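Local coordinates for probable adhesion protein (PDB 6R3Z), which probably serves as the periplasmic solute-binding protein of a metal-ion transporter, holding nickel here and also known to bind ferrous iron and manganese, at residues L7-T12 against R128-L133; H41-R46 against E71-S76; A193-A198 against S231-T236. All blocks are in the same frame, centred on the assembly; numbering follows the deposited sequence.

Contact 1: residues L7-T12 against R128-L133; sequences LRIGIT and RELGKL. With EDO (1,2-ethanediol), chain C.
Leu7 and Leu133 are the pair whose CA atoms lie nearest, 8.6 Å apart, where segment 7-12 passes the last turn of helix 116-133. The contacts between the two segments are all between aliphatic carbons. Ile9 and Leu130 reach toward each other tip to tip, with Ile9 CD1 lying 3.7 Å from Leu130 CD2 and only slightly farther from the other methyl, so it sits against both branches of the leucine fork. Ile9 can do this because CG1 is the branch turned anti to the carbonyl carbon (chi1 -51°), and its chain runs on from there toward the helix. Leu7 joins from one side, crossing Leu130 at a slant: its CD1 is 4.1 Å from the same Leu130 CD2 and 4.4 Å from Leu133 CB. Ile9 also packs on Val20 and Val24 of helix 14-24, while Leu133 touches Val58 in the next strand.

Within the helix segment, and taking no part across the contact, Lys132 NZ forms a salt bridge of 3.0 Å with Glu129 OE2, meeting it on the syn side, 15° out of the carboxylate plane. Glu129 OE1 accepts a 2.9 Å hydrogen bond from O2 of an ethanediol, probably from the crystallisation liquor. The helix is held against the sheet at Leu7 and Ile9 by dispersion and the hydrophobic effect rather than by directional bonds.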
loop_
_atom_site.group_PDB
_atom_site.type_symbol
_atom_site.label_atom_id
_atom_site.label_comp_id
_atom_site.label_asym_id
_atom_site.label_seq_id
_atom_site.Cartn_x
_atom_site.Cartn_y
_atom_site.Cartn_z
ATOM N N LEU A 7 14.347 19.584 8.415
ATOM C CA LEU A 7 13.773 18.370 9.019
ATOM C C LEU A 7 14.311 17.077 8.417
ATOM O O LEU A 7 14.445 16.967 7.202
ATOM C CB LEU A 7 12.244 18.321 8.845
ATOM C CG LEU A 7 11.314 19.110 9.757
ATOM C CD1 LEU A 7 9.860 18.766 9.399
ATOM C CD2 LEU A 7 11.508 18.755 11.217
ATOM N N ARG A 8 14.552 16.075 9.264
ATOM C CA ARG A 8 14.938 14.740 8.813
ATOM C C ARG A 8 13.747 13.857 9.184
ATOM O O ARG A 8 13.460 13.665 10.369
ATOM C CB ARG A 8 16.255 14.286 9.484
ATOM C CG ARG A 8 17.464 14.954 8.819
ATOM C CD ARG A 8 18.838 14.545 9.357
ATOM N NE ARG A 8 19.035 13.090 9.435
ATOM C CZ ARG A 8 19.409 12.314 8.418
ATOM N NH1 ARG A 8 19.580 11.010 8.600
ATOM N NH2 ARG A 8 19.616 12.835 7.216
ATOM N N ILE A 9 13.015 13.396 8.168
ATOM C CA ILE A 9 11.764 12.627 8.300
ATOM C C ILE A 9 11.939 11.146 7.950
ATOM O O ILE A 9 12.228 10.802 6.801
ATOM C CB ILE A 9 10.686 13.251 7.368
ATOM C CG1 ILE A 9 10.549 14.767 7.567
ATOM C CG2 ILE A 9 9.322 12.521 7.511
ATOM C CD1 ILE A 9 9.925 15.456 6.291
ATOM N N GLY A 10 11.646 10.284 8.904
ATOM C CA GLY A 10 11.700 8.855 8.664
ATOM C C GLY A 10 10.407 8.345 8.068
ATOM O O GLY A 10 9.330 8.864 8.369
ATOM N N ILE A 11 10.516 7.362 7.170
ATOM C CA ILE A 11 9.398 6.675 6.529
ATOM C C ILE A 11 9.601 5.169 6.666
ATOM O O ILE A 11 10.739 4.720 6.873
ATOM C CB ILE A 11 9.124 7.117 5.072
ATOM C CG1 ILE A 11 10.301 6.751 4.116
ATOM C CG2 ILE A 11 8.742 8.601 5.009
ATOM C CD1 ILE A 11 10.234 5.285 3.531
ATOM N N THR A 12 8.530 4.381 6.473
ATOM C CA THR A 12 8.624 2.938 6.705
ATOM C C THR A 12 8.421 2.073 5.464
ATOM O O THR A 12 9.035 1.007 5.366
ATOM C CB THR A 12 7.646 2.519 7.821
ATOM O OG1 THR A 12 6.315 2.691 7.343
ATOM C CG2 THR A 12 7.837 3.318 9.118
ATOM N N ARG A 128 -0.125 18.536 6.935
ATOM C CA ARG A 128 -0.601 19.364 8.042
ATOM C C ARG A 128 0.328 19.183 9.254
ATOM O O ARG A 128 0.737 20.173 9.867
ATOM C CB ARG A 128 -2.038 18.965 8.422
ATOM C CG ARG A 128 -2.575 19.738 9.643
ATOM C CD ARG A 128 -4.035 19.462 9.893
ATOM N NE ARG A 128 -4.863 20.035 8.828
ATOM C CZ ARG A 128 -6.179 20.202 8.903
ATOM N NH1 ARG A 128 -6.836 19.865 10.008
ATOM N NH2 ARG A 128 -6.846 20.725 7.882
ATOM N N GLU A 129 0.653 17.924 9.580
ATOM C CA GLU A 129 1.492 17.600 10.735
ATOM C C GLU A 129 2.948 18.053 10.557
ATOM O O GLU A 129 3.535 18.580 11.503
ATOM C CB GLU A 129 1.384 16.114 11.106
ATOM C CG GLU A 129 0.021 15.732 11.671
ATOM C CD GLU A 129 -0.447 16.627 12.810
ATOM O OE1 GLU A 129 0.277 16.737 13.825
ATOM O OE2 GLU A 129 -1.523 17.250 12.670
ATOM N N LEU A 130 3.512 17.885 9.341
ATOM C CA LEU A 130 4.867 18.345 9.059
ATOM C C LEU A 130 4.917 19.878 9.171
ATOM O O LEU A 130 5.883 20.419 9.706
ATOM C CB LEU A 130 5.353 17.896 7.678
ATOM C CG LEU A 130 5.693 16.421 7.550
ATOM C CD1 LEU A 130 5.968 16.062 6.095
ATOM C CD2 LEU A 130 6.912 16.042 8.443
ATOM N N GLY A 131 3.859 20.544 8.702
ATOM C CA GLY A 131 3.728 21.994 8.787
ATOM C C GLY A 131 3.762 22.517 10.211
ATOM O O GLY A 131 4.327 23.590 10.467
ATOM N N LYS A 132 3.152 21.769 11.155
ATOM C CA LYS A 132 3.145 22.140 12.576
ATOM C C LYS A 132 4.555 22.014 13.191
ATOM O O LYS A 132 4.939 22.828 14.034
ATOM C CB LYS A 132 2.138 21.305 13.366
ATOM C CG LYS A 132 0.681 21.605 13.044
ATOM C CD LYS A 132 -0.212 20.606 13.754
ATOM C CE LYS A 132 -1.672 20.793 13.433
ATOM N NZ LYS A 132 -2.494 19.703 14.026
ATOM N N LEU A 133 5.332 21.025 12.725
ATOM C CA LEU A 133 6.704 20.797 13.177
ATOM C C LEU A 133 7.678 21.785 12.553
ATOM O O LEU A 133 8.708 22.079 13.156
ATOM C CB LEU A 133 7.147 19.354 12.855
ATOM C CG LEU A 133 6.359 18.226 13.553
ATOM C CD1 LEU A 133 6.688 16.893 12.936
ATOM C CD2 LEU A 133 6.675 18.158 15.059
HETATM C C1 EDO C . 3.654 14.559 16.068
HETATM O O1 EDO C . 4.155 15.627 15.279
HETATM C C2 EDO C . 2.103 14.512 16.002
HETATM O O2 EDO C . 1.658 14.373 14.653
#

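Contact 2: residues H41-R46 against E71-S76. With NI (nickel (II) ion), chain B; EDO (1,2-ethanediol), chain G.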
loop_
_atom_site.group_PDB
_atom_site.type_symbol
_atom_site.label_atom_id
_atom_site.label_comp_id
_atom_site.label_asym_id
_atom_site.label_seq_id
_atom_site.Cartn_x
_atom_site.Cartn_y
_atom_site.Cartn_z
ATOM N N HIS A 41 7.187 -7.351 5.058
ATOM C CA HIS A 41 6.427 -8.397 5.751
ATOM C C HIS A 41 7.336 -9.319 6.575
ATOM O O HIS A 41 6.882 -9.895 7.557
ATOM C CB HIS A 41 5.628 -9.252 4.766
ATOM C CG HIS A 41 4.628 -8.458 3.981
ATOM N ND1 HIS A 41 4.943 -7.927 2.750
ATOM C CD2 HIS A 41 3.377 -8.061 4.320
ATOM C CE1 HIS A 41 3.868 -7.254 2.357
ATOM N NE2 HIS A 41 2.901 -7.315 3.273
ATOM N N ALA A 42 8.597 -9.475 6.155
ATOM C CA ALA A 42 9.561 -10.372 6.793
ATOM C C ALA A 42 10.709 -9.662 7.545
ATOM O O ALA A 42 11.459 -10.316 8.277
ATOM C CB ALA A 42 10.123 -11.334 5.754
ATOM N N TYR A 43 10.826 -8.341 7.395
ATOM C CA TYR A 43 11.877 -7.540 8.017
ATOM C C TYR A 43 11.910 -7.624 9.535
ATOM O O TYR A 43 10.902 -7.375 10.208
ATOM C CB TYR A 43 11.795 -6.052 7.585
ATOM C CG TYR A 43 12.792 -5.181 8.330
ATOM C CD1 TYR A 43 14.106 -5.050 7.882
ATOM C CD2 TYR A 43 12.429 -4.513 9.501
ATOM C CE1 TYR A 43 15.032 -4.274 8.577
ATOM C CE2 TYR A 43 13.348 -3.749 10.212
ATOM C CZ TYR A 43 14.658 -3.648 9.757
ATOM O OH TYR A 43 15.563 -2.896 10.464
ATOM N N GLU A 44 13.102 -7.911 10.065
ATOM C CA GLU A 44 13.372 -7.952 11.496
ATOM C C GLU A 44 14.326 -6.802 11.853
ATOM O O GLU A 44 15.365 -6.663 11.194
ATOM C CB GLU A 44 13.976 -9.308 11.906
ATOM C CG GLU A 44 13.046 -10.117 12.789
ATOM C CD GLU A 44 12.622 -11.451 12.207
ATOM O OE1 GLU A 44 13.484 -12.354 12.096
ATOM O OE2 GLU A 44 11.424 -11.598 11.874
ATOM N N PRO A 45 13.993 -5.962 12.875
ATOM C CA PRO A 45 14.900 -4.846 13.245
ATOM C C PRO A 45 16.387 -5.211 13.366
ATOM O O PRO A 45 16.735 -6.196 14.012
ATOM C CB PRO A 45 14.335 -4.343 14.581
ATOM C CG PRO A 45 12.884 -4.736 14.563
ATOM C CD PRO A 45 12.793 -6.004 13.745
ATOM N N ARG A 46 17.244 -4.430 12.689
ATOM C CA ARG A 46 18.708 -4.538 12.689
ATOM C C ARG A 46 19.259 -3.349 13.474
ATOM O O ARG A 46 18.716 -2.240 13.349
ATOM C CB ARG A 46 19.284 -4.474 11.255
ATOM C CG ARG A 46 18.680 -5.443 10.225
ATOM C CD ARG A 46 19.403 -5.396 8.879
ATOM N NE ARG A 46 19.555 -4.027 8.359
ATOM C CZ ARG A 46 20.529 -3.632 7.541
ATOM N NH1 ARG A 46 21.440 -4.500 7.111
ATOM N NH2 ARG A 46 20.608 -2.362 7.159
ATOM N N GLU A 71 7.582 0.859 15.263
ATOM C CA GLU A 71 7.341 1.210 16.674
ATOM C C GLU A 71 8.355 0.518 17.587
ATOM O O GLU A 71 8.812 1.124 18.557
ATOM C CB GLU A 71 5.926 0.817 17.116
ATOM C CG GLU A 71 4.812 1.664 16.517
ATOM C CD GLU A 71 3.437 1.140 16.891
ATOM O OE1 GLU A 71 3.128 1.077 18.103
ATOM O OE2 GLU A 71 2.673 0.772 15.972
ATOM N N ARG A 72 8.702 -0.757 17.276
ATOM C CA ARG A 72 9.681 -1.521 18.055
ATOM C C ARG A 72 11.077 -0.901 17.878
ATOM O O ARG A 72 11.806 -0.725 18.862
ATOM C CB ARG A 72 9.670 -3.010 17.655
ATOM C CG ARG A 72 8.392 -3.747 18.060
ATOM C CD ARG A 72 8.490 -5.250 17.807
ATOM N NE ARG A 72 8.171 -5.613 16.420
ATOM C CZ ARG A 72 6.949 -5.895 15.969
ATOM N NH1 ARG A 72 6.764 -6.214 14.695
ATOM N NH2 ARG A 72 5.901 -5.849 16.787
ATOM N N MET A 73 11.419 -0.510 16.632
ATOM C CA MET A 73 12.698 0.136 16.324
ATOM C C MET A 73 12.831 1.448 17.100
ATOM O O MET A 73 13.896 1.703 17.664
ATOM C CB MET A 73 12.837 0.404 14.814
ATOM C CG MET A 73 13.019 -0.838 13.966
ATOM S SD MET A 73 12.865 -0.417 12.205
ATOM C CE MET A 73 14.383 0.535 11.935
ATOM N N ILE A 74 11.749 2.284 17.125
ATOM C CA ILE A 74 11.740 3.569 17.849
ATOM C C ILE A 74 11.957 3.336 19.363
ATOM O O ILE A 74 12.748 4.049 19.996
ATOM C CB ILE A 74 10.436 4.361 17.546
ATOM C CG1 ILE A 74 10.461 4.859 16.073
ATOM C CG2 ILE A 74 10.230 5.538 18.538
ATOM C CD1 ILE A 74 9.097 5.306 15.503
ATOM N N ALA A 75 11.264 2.321 19.923
ATOM C CA ALA A 75 11.352 1.970 21.347
ATOM C C ALA A 75 12.778 1.565 21.762
ATOM O O ALA A 75 13.191 1.847 22.895
ATOM C CB ALA A 75 10.367 0.843 21.658
ATOM N N SER A 76 13.525 0.937 20.828
ATOM C CA SER A 76 14.903 0.440 20.999
ATOM C C SER A 76 15.986 1.478 20.658
ATOM O O SER A 76 17.171 1.223 20.886
ATOM C CB SER A 76 15.113 -0.816 20.152
ATOM O OG SER A 76 14.221 -1.860 20.513
HETATM NI NI NI B . 0.903 -6.457 3.050
HETATM C C1 EDO G . 3.479 -10.044 7.711
HETATM O O1 EDO G . 3.587 -8.831 8.438
HETATM C C2 EDO G . 3.763 -11.239 8.653
HETATM O O2 EDO G . 4.701 -12.114 8.044
#
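Tyr43 OH is gripped twice, and the ring that carries it meets Met73 of helix 68-76. The backbone N of Arg46 donates to this oxygen over 3.2 Å with an N-H...O angle of 154°. The carboxylate of Asp49 is hydrogen-bonded to it as well and also forms a salt bridge with the Arg46 guanidinium, so the phenol is tied into the start of helix 47-53, where Arg46 holds the N-cap position.

Met73 comes at the phenol from the opposite direction. Its SD lies 3.9 Å from Tyr43 CE2 and 5.2 Å from the ring centroid, on a line 70° off the ring normal: an oblique Met-aromatic contact. The thioether chain is extended as far as the sulfur and then bends (chi3 70°), which brings CE within 3.9 Å of Tyr43 OH. Nearer the helix, Met73 CG lies against Pro45 CB and CG, at 3.8 and 3.9 Å. The CA atoms of Pro45 and Met73 are the nearest pair across the two segments, 6.3 Å apart, and the Met73 side chain between them and the phenol is buried.

At the other end of 41-46, His41 NE2 binds the nickel ion at 2.2 Å. On the far side of the same ring, ND1 is hydrogen-bonded to Asn39 OD1, which helps fix the rotation of the imidazole. An ethanediol, probably from the crystallisation liquor, lies at the ring edge and donates to His41 O. His66, His111, His177, His199 and His250 supply the remaining NE2 ligands, making this loop one flank of a six-histidine metal site in a family 9 solute-binding protein.

Contact 3: residues A193-A198 against S231-T236; sequences AVVEPA and STYVET
Tyr233 meets Val195 and Glu196 with CE1 and the hydroxyl at its far end, and the route there begins at CB, which points across to the 193-198 segment. From CB the ring takes the crowded position between backbone N and carbonyl carbon (chi1 63°), at the third residue of the type I turn Ser231-Val234 that leads into helix 234-241. Along the ring, CE1 is the carbon in contact: Val195 CG1 is 3.8 Å from Tyr233 CE1 and oblique to the ring. The same methyl is 3.9 Å from Tyr233 OH at the tip. Leu208 and Ile176 touch both Val195 and Tyr233, extending the apolar patch.

The hydroxyl itself also passes 4.0 Å from Glu196 CG, whose chain crosses the tyrosine at about a right angle. The carboxylate plane is turned 45° from the ring. No direct polar bond joins the two segments; one water does the work. It lies 2.7 Å from Tyr233 OH, 2.8 Å from Ser231 OG and 2.7 Å from Glu196 OE2, and donates to the carboxylate. Two residues of the turn are thus tied through a single molecule to one acid.

The other carboxylate oxygen, Glu196 OE1, makes weak hydrogen bonds with His177 ND1 and Gly200 N. His177 is a nickel ligand, so Glu196 belongs to the second shell, where its charge would probably polarise the imidazole and help to orient it. Water, tyrosine and serine in turn probably help to steady the acid, an outer-shell network beside the histidine metal site, in the loops that follow the strands of a parallel alpha/beta lobe.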
loop_
_atom_site.group_PDB
_atom_site.type_symbol
_atom_site.label_atom_id
_atom_site.label_comp_id
_atom_site.label_asym_id
_atom_site.label_seq_id
_atom_site.Cartn_x
_atom_site.Cartn_y
_atom_site.Cartn_z
ATOM N N ALA A 193 -12.563 -13.707 -1.829
ATOM C CA ALA A 193 -11.671 -14.558 -1.052
ATOM C C ALA A 193 -10.217 -14.125 -1.155
ATOM O O ALA A 193 -9.782 -13.679 -2.205
ATOM C CB ALA A 193 -11.813 -16.011 -1.521
ATOM N N VAL A 194 -9.462 -14.314 -0.059
ATOM C CA VAL A 194 -8.021 -14.035 0.025
ATOM C C VAL A 194 -7.365 -15.397 0.339
ATOM O O VAL A 194 -7.758 -16.079 1.298
ATOM C CB VAL A 194 -7.703 -12.940 1.092
ATOM C CG1 VAL A 194 -6.196 -12.785 1.309
ATOM C CG2 VAL A 194 -8.336 -11.596 0.710
ATOM N N VAL A 195 -6.406 -15.810 -0.502
ATOM C CA VAL A 195 -5.744 -17.113 -0.371
ATOM C C VAL A 195 -4.902 -17.202 0.910
ATOM O O VAL A 195 -4.973 -18.224 1.604
ATOM C CB VAL A 195 -4.953 -17.503 -1.650
ATOM C CG1 VAL A 195 -4.334 -18.903 -1.525
ATOM C CG2 VAL A 195 -5.845 -17.404 -2.891
ATOM N N GLU A 196 -4.107 -16.164 1.213
ATOM C CA GLU A 196 -3.296 -16.169 2.442
ATOM C C GLU A 196 -4.242 -16.149 3.665
ATOM O O GLU A 196 -5.118 -15.282 3.760
ATOM C CB GLU A 196 -2.361 -14.965 2.471
ATOM C CG GLU A 196 -1.182 -15.145 1.529
ATOM C CD GLU A 196 -0.114 -14.070 1.593
ATOM O OE1 GLU A 196 -0.372 -12.977 2.146
ATOM O OE2 GLU A 196 0.998 -14.335 1.092
ATOM N N PRO A 197 -4.126 -17.126 4.580
ATOM C CA PRO A 197 -5.066 -17.162 5.729
ATOM C C PRO A 197 -4.974 -15.964 6.680
ATOM O O PRO A 197 -5.930 -15.677 7.412
ATOM C CB PRO A 197 -4.739 -18.486 6.426
ATOM C CG PRO A 197 -3.323 -18.809 6.005
ATOM C CD PRO A 197 -3.187 -18.265 4.598
ATOM N N ALA A 198 -3.823 -15.278 6.675
ATOM C CA ALA A 198 -3.564 -14.063 7.466
ATOM C C ALA A 198 -2.498 -13.264 6.736
ATOM O O ALA A 198 -1.798 -13.811 5.872
ATOM C CB ALA A 198 -3.072 -14.424 8.871
ATOM N N SER A 231 4.581 -15.896 -4.855
ATOM C CA SER A 231 4.476 -17.226 -4.245
ATOM C C SER A 231 4.541 -18.311 -5.318
ATOM O O SER A 231 3.969 -18.152 -6.396
ATOM C CB SER A 231 3.172 -17.330 -3.459
ATOM O OG SER A 231 3.208 -16.503 -2.305
ATOM N N THR A 232 5.175 -19.448 -4.988
ATOM C CA THR A 232 5.381 -20.565 -5.920
ATOM C C THR A 232 4.127 -21.420 -6.234
ATOM O O THR A 232 4.174 -22.200 -7.178
ATOM C CB THR A 232 6.535 -21.463 -5.420
ATOM O OG1 THR A 232 6.237 -21.925 -4.103
ATOM C CG2 THR A 232 7.885 -20.743 -5.422
ATOM N N TYR A 233 3.027 -21.284 -5.471
ATOM C CA TYR A 233 1.812 -22.090 -5.670
ATOM C C TYR A 233 0.725 -21.469 -6.577
ATOM O O TYR A 233 -0.342 -22.074 -6.757
ATOM C CB TYR A 233 1.207 -22.457 -4.310
ATOM C CG TYR A 233 0.759 -21.258 -3.500
ATOM C CD1 TYR A 233 -0.499 -20.690 -3.694
ATOM C CD2 TYR A 233 1.591 -20.689 -2.538
ATOM C CE1 TYR A 233 -0.921 -19.595 -2.949
ATOM C CE2 TYR A 233 1.158 -19.622 -1.748
ATOM C CZ TYR A 233 -0.085 -19.051 -1.990
ATOM O OH TYR A 233 -0.526 -17.977 -1.253
ATOM N N VAL A 234 0.959 -20.266 -7.111
ATOM C CA VAL A 234 -0.029 -19.576 -7.944
ATOM C C VAL A 234 -0.357 -20.374 -9.237
ATOM O O VAL A 234 -1.533 -20.456 -9.608
ATOM C CB VAL A 234 0.378 -18.094 -8.205
ATOM C CG1 VAL A 234 -0.595 -17.410 -9.158
ATOM C CG2 VAL A 234 0.449 -17.322 -6.884
ATOM N N GLU A 235 0.658 -21.031 -9.855
ATOM C CA GLU A 235 0.487 -21.838 -11.069
ATOM C C GLU A 235 -0.514 -22.971 -10.812
ATOM O O GLU A 235 -1.375 -23.222 -11.650
ATOM C CB GLU A 235 1.841 -22.377 -11.554
ATOM C CG GLU A 235 1.844 -22.916 -12.975
ATOM C CD GLU A 235 3.196 -23.428 -13.435
ATOM O OE1 GLU A 235 4.138 -22.611 -13.556
ATOM O OE2 GLU A 235 3.315 -24.650 -13.679
ATOM N N THR A 236 -0.433 -23.593 -9.623
ATOM C CA THR A 236 -1.324 -24.658 -9.165
ATOM C C THR A 236 -2.764 -24.139 -9.082
ATOM O O THR A 236 -3.671 -24.821 -9.568
ATOM C CB THR A 236 -0.818 -25.256 -7.842
ATOM O OG1 THR A 236 0.559 -25.626 -7.999
ATOM C CG2 THR A 236 -1.638 -26.470 -7.389
HETATM O O HOH W 1 1.510 -16.644 -0.106
#

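In the fold
Two alpha/beta lobes, each built on a four-stranded parallel sheet, hold these contacts. Contacts 1 and 2 share the lobe with sheet 29-32, 8-11, 58-61, 84-86; their centres are about 20 Å apart and their nearest atoms about 7 Å. Along the chain, contact 2 falls between the segments of contact 1. Contact 3 comes later, in the lobe with strands 172-175 and 220-226, its centre about 37 Å from that of contact 1 and about 26 Å from that of contact 2. The nickel lies between the lobes, as ligands from both imply: contact 2 supplies one, contact 3 probably second-shell support through the weak Glu196-His177 bond, while contact 1 packs a helix on a sheet elsewhere.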